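Local coordinates for protein fervidolysin (Fervidobacterium pennivorans, PDB 1R6V) that breaks keratin down into peptides as a subtilisin-like serine protease, allowing its bacterium to grow on native feathers, at residues S42-I47 / K87-V92; K46-V51 / V65-N70. The protein carries 1 engineered substitution. All blocks are in the same frame, centred on the assembly; numbering follows the deposited sequence.

Interaction 1: residues S42-I47 / K87-V92; sequences SEVDKI and KGIRYV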
# COMPACT_ATOMS: atom_id res chain seq x y z
N SER A 42 2.59 17.07 17.76
CA SER A 42 3.71 17.81 18.34
C SER A 42 5.04 17.04 18.24
O SER A 42 6.12 17.64 18.11
CB SER A 42 3.42 18.18 19.80
OG SER A 42 3.45 17.04 20.65
N GLU A 43 4.97 15.72 18.29
CA GLU A 43 6.18 14.91 18.20
C GLU A 43 6.84 15.03 16.85
O GLU A 43 8.05 14.82 16.72
CB GLU A 43 5.88 13.43 18.48
CG GLU A 43 5.71 13.09 19.95
CD GLU A 43 7.01 13.23 20.74
OE1 GLU A 43 7.94 12.40 20.57
OE2 GLU A 43 7.11 14.18 21.54
N VAL A 44 6.05 15.34 15.83
CA VAL A 44 6.60 15.48 14.49
C VAL A 44 7.62 16.62 14.49
O VAL A 44 8.61 16.59 13.77
CB VAL A 44 5.49 15.78 13.45
CG1 VAL A 44 6.08 15.95 12.06
CG2 VAL A 44 4.48 14.62 13.43
N ASP A 45 7.38 17.62 15.34
CA ASP A 45 8.30 18.75 15.39
C ASP A 45 9.70 18.33 15.85
O ASP A 45 10.68 18.98 15.51
CB ASP A 45 7.74 19.85 16.28
CG ASP A 45 6.44 20.44 15.73
OD1 ASP A 45 6.27 20.47 14.49
OD2 ASP A 45 5.60 20.90 16.54
N LYS A 46 9.79 17.23 16.61
CA LYS A 46 11.08 16.73 17.06
C LYS A 46 11.84 16.16 15.86
O LYS A 46 13.07 16.24 15.80
CB LYS A 46 10.91 15.65 18.13
CG LYS A 46 10.36 16.17 19.44
CD LYS A 46 10.21 15.04 20.45
CE LYS A 46 9.76 15.55 21.81
NZ LYS A 46 9.59 14.42 22.77
N ILE A 47 11.11 15.58 14.90
CA ILE A 47 11.73 15.05 13.69
C ILE A 47 12.14 16.21 12.78
O ILE A 47 13.22 16.18 12.18
CB ILE A 47 10.75 14.13 12.91
CG1 ILE A 47 10.46 12.88 13.72
CG2 ILE A 47 11.34 13.75 11.56
CD1 ILE A 47 9.38 11.95 13.10
N LYS A 87 7.71 8.88 20.97
CA LYS A 87 6.67 7.96 21.44
C LYS A 87 5.34 8.07 20.69
O LYS A 87 4.62 7.08 20.54
CB LYS A 87 6.43 8.16 22.94
CG LYS A 87 5.61 9.38 23.31
CD LYS A 87 6.34 10.67 23.01
CE LYS A 87 5.47 11.90 23.35
NZ LYS A 87 5.02 11.91 24.78
N GLY A 88 5.01 9.27 20.22
CA GLY A 88 3.75 9.43 19.52
C GLY A 88 3.86 9.45 18.01
O GLY A 88 3.11 10.17 17.35
N ILE A 89 4.78 8.67 17.46
CA ILE A 89 4.97 8.59 16.01
C ILE A 89 4.57 7.18 15.56
O ILE A 89 4.97 6.20 16.18
CB ILE A 89 6.45 8.86 15.61
CG1 ILE A 89 6.84 10.31 15.90
CG2 ILE A 89 6.68 8.54 14.14
CD1 ILE A 89 5.96 11.36 15.24
N ARG A 90 3.78 7.07 14.49
CA ARG A 90 3.39 5.75 14.00
C ARG A 90 4.43 5.16 13.05
O ARG A 90 4.79 3.98 13.16
CB ARG A 90 2.01 5.81 13.32
CG ARG A 90 0.82 5.76 14.29
CD ARG A 90 -0.51 5.79 13.54
NE ARG A 90 -0.68 7.09 12.90
CZ ARG A 90 -0.91 7.28 11.61
NH1 ARG A 90 -1.02 6.25 10.77
NH2 ARG A 90 -0.99 8.52 11.16
N TYR A 91 4.91 5.96 12.11
CA TYR A 91 5.91 5.47 11.17
C TYR A 91 6.57 6.60 10.42
O TYR A 91 6.09 7.74 10.44
CB TYR A 91 5.27 4.52 10.14
CG TYR A 91 4.22 5.18 9.27
CD1 TYR A 91 4.58 6.02 8.21
CD2 TYR A 91 2.86 5.05 9.57
CE1 TYR A 91 3.61 6.71 7.47
CE2 TYR A 91 1.88 5.74 8.83
CZ TYR A 91 2.26 6.56 7.79
OH TYR A 91 1.30 7.23 7.06
N VAL A 92 7.69 6.28 9.78
CA VAL A 92 8.42 7.24 8.96
C VAL A 92 8.78 6.45 7.72
O VAL A 92 9.42 5.42 7.83
CB VAL A 92 9.73 7.70 9.62
CG1 VAL A 92 10.43 8.71 8.70
CG2 VAL A 92 9.44 8.34 10.97
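I89 pushes its CD1 into a notch between E43, V44 and I47, at the tight apolar end of this contact between helix 41-51 and strand 89-93, an outer strand of the four-stranded sheet in the propeptide domain. CD1 lies 3.8 Å from CB of E43 and 4.0 Å from CG2 of V44; the I89 and V44 side chains cross at about a right angle. I47 instead meets I89 tip to tip, CD1 to CD1 at 4.1 Å, and the same methyl of I47 reaches CG2 of V92 at 4.2 Å. Y78 and I81 of helix 74-81 also pack on V92.

The other end is polar and looser: E43 is itself buried, but the lysines K46 and K87 that flank its carboxylate lie exposed. The E43 chain, bent at chi2 (-67°), lays its carboxylate across the aliphatic part of K87, with CD 3.3 Å from CE of K87. The ammonium of K87 stays 4.5 Å from E43 OE2, too far for a salt bridge. That oxygen instead takes NZ of K46, one turn along its own helix, through its syn lone pair at 2.8 Å. Replacing E43 by an alanine is likely to leave the K46 ammonium without its mate and the K87 methylenes uncovered. With no hydrogen bond or salt bridge between the segments, cohesion rests on apolar packing around I89 and on the carboxylate lying against K87; the lysine charge probably adds only weak attraction.

Interaction 2: residues K46-V51 / V65-N70; sequences KIVKAV and VSIKLN
Helix 46-51 runs almost parallel to strand 65-68, their directions 9° apart and their axes 9.9 Å from each other, with the CA atoms of V48 and I67, and of V51 and L69, nearest each other across the gap. This is part of the helix-on-sheet interface of the ferredoxin-like fold of the propeptide domain, as in subtilisin propeptides: an antiparallel sheet with helices 41-51 and 74-81 packed on one face. Strand 64-68 is inserted between strands 33-38 and 54-59, which helix 41-51 connects, giving a split beta-alpha-beta unit.

I67 has the largest share of the contact, meeting I47, V48 and V51. Its CG1 is anti to the carbonyl carbon (chi1 -56°) and the chain continues extended, which lifts CD1 off the sheet to the helix. There CD1 sits between two branched side chains, 3.7 Å from CG2 of V48 and 3.9 Å from CG2 of I47, the I47 and I67 side chains crossing at about a right angle. The shorter branch of I67 is turned to the next helical turn, its CG2 4.3 Å from CG2 of V51.

Past the end of the strand, the end of the L69 side chain comes nearer the helix and crosses V51 at a slant, while A77 of helix 74-81 touches both residues. CG2 of V51, set between its own backbone N and carbonyl carbon, touches both I67 and L69, and it approaches CD2 of L69 to 4.1 Å.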
# COMPACT_ATOMS: atom_id res chain seq x y z
N LYS A 46 9.79 17.23 16.61
CA LYS A 46 11.08 16.73 17.06
C LYS A 46 11.84 16.16 15.86
O LYS A 46 13.07 16.24 15.80
CB LYS A 46 10.91 15.65 18.13
CG LYS A 46 10.36 16.17 19.44
CD LYS A 46 10.21 15.04 20.45
CE LYS A 46 9.76 15.55 21.81
NZ LYS A 46 9.59 14.42 22.77
N ILE A 47 11.11 15.58 14.90
CA ILE A 47 11.73 15.05 13.69
C ILE A 47 12.14 16.21 12.78
O ILE A 47 13.22 16.18 12.18
CB ILE A 47 10.75 14.13 12.91
CG1 ILE A 47 10.46 12.88 13.72
CG2 ILE A 47 11.34 13.75 11.56
CD1 ILE A 47 9.38 11.95 13.10
N VAL A 48 11.30 17.23 12.67
CA VAL A 48 11.62 18.37 11.82
C VAL A 48 12.93 19.01 12.28
O VAL A 48 13.82 19.29 11.47
CB VAL A 48 10.47 19.43 11.83
CG1 VAL A 48 10.91 20.70 11.11
CG2 VAL A 48 9.24 18.84 11.13
N LYS A 49 13.06 19.20 13.58
CA LYS A 49 14.28 19.79 14.11
C LYS A 49 15.48 18.87 13.93
O LYS A 49 16.57 19.32 13.57
CB LYS A 49 14.10 20.14 15.58
CG LYS A 49 12.98 21.13 15.80
CD LYS A 49 12.80 21.43 17.26
CE LYS A 49 11.57 22.28 17.49
NZ LYS A 49 11.33 22.45 18.95
N ALA A 50 15.29 17.57 14.15
CA ALA A 50 16.40 16.63 14.02
C ALA A 50 16.97 16.58 12.60
O ALA A 50 18.17 16.42 12.42
CB ALA A 50 15.96 15.23 14.46
N VAL A 51 16.12 16.72 11.60
CA VAL A 51 16.61 16.68 10.23
C VAL A 51 16.65 18.09 9.65
O VAL A 51 17.10 18.29 8.51
CB VAL A 51 15.72 15.75 9.34
CG1 VAL A 51 15.58 14.39 10.00
CG2 VAL A 51 14.35 16.38 9.11
N VAL A 65 2.32 13.95 7.88
CA VAL A 65 3.01 15.19 7.57
C VAL A 65 4.14 14.76 6.64
O VAL A 65 4.83 13.79 6.94
CB VAL A 65 3.68 15.84 8.81
CG1 VAL A 65 4.53 17.03 8.36
CG2 VAL A 65 2.64 16.29 9.82
N SER A 66 4.32 15.46 5.53
CA SER A 66 5.41 15.13 4.61
C SER A 66 6.49 16.19 4.89
O SER A 66 6.18 17.37 5.00
CB SER A 66 4.95 15.21 3.15
OG SER A 66 4.57 16.53 2.82
N ILE A 67 7.73 15.74 5.02
CA ILE A 67 8.86 16.63 5.34
C ILE A 67 9.94 16.60 4.28
O ILE A 67 10.49 15.54 3.97
CB ILE A 67 9.50 16.21 6.68
CG1 ILE A 67 8.45 16.21 7.79
CG2 ILE A 67 10.69 17.15 7.01
CD1 ILE A 67 8.96 15.69 9.13
N LYS A 68 10.27 17.76 3.73
CA LYS A 68 11.33 17.86 2.73
C LYS A 68 12.63 17.91 3.55
O LYS A 68 12.72 18.64 4.54
CB LYS A 68 11.15 19.13 1.92
CG LYS A 68 11.76 19.05 0.55
CD LYS A 68 11.67 20.38 -0.16
CE LYS A 68 11.97 20.18 -1.63
NZ LYS A 68 13.16 19.30 -1.81
N LEU A 69 13.64 17.16 3.11
CA LEU A 69 14.92 17.07 3.84
C LEU A 69 16.00 18.14 3.66
O LEU A 69 16.95 18.19 4.44
CB LEU A 69 15.54 15.70 3.56
CG LEU A 69 14.65 14.51 3.95
CD1 LEU A 69 15.35 13.20 3.62
CD2 LEU A 69 14.32 14.59 5.43
N ASN A 70 15.90 18.96 2.63
CA ASN A 70 16.90 20.00 2.42
C ASN A 70 18.37 19.56 2.57
O ASN A 70 18.97 19.77 3.62
CB ASN A 70 16.67 21.18 3.38
CG ASN A 70 15.22 21.64 3.42
OD1 ASN A 70 14.48 21.54 2.44
ND2 ASN A 70 14.82 22.17 4.57

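Interactions 1 and 2 are successive sections of one helix-sheet interface, their centres about 10 Å apart and both drawing on helix 41-51. I47 belongs to both, sending CD1 toward strand 89-93 and CG2 toward inner strand 64-68. V44 joins them as well: its CG1 packs 4.0 Å from CB of V65 and 4.1 Å from CD1 of I67, so the two apolar patches are continuous. Both lie away from the calcium ion and from the inferred charge relay residues D162, A200 (changed in this structure) and S381. A tie to the catalytic domain leaves from the strand of interaction 1, where Y91 OH is hydrogen-bonded to T276 OG1.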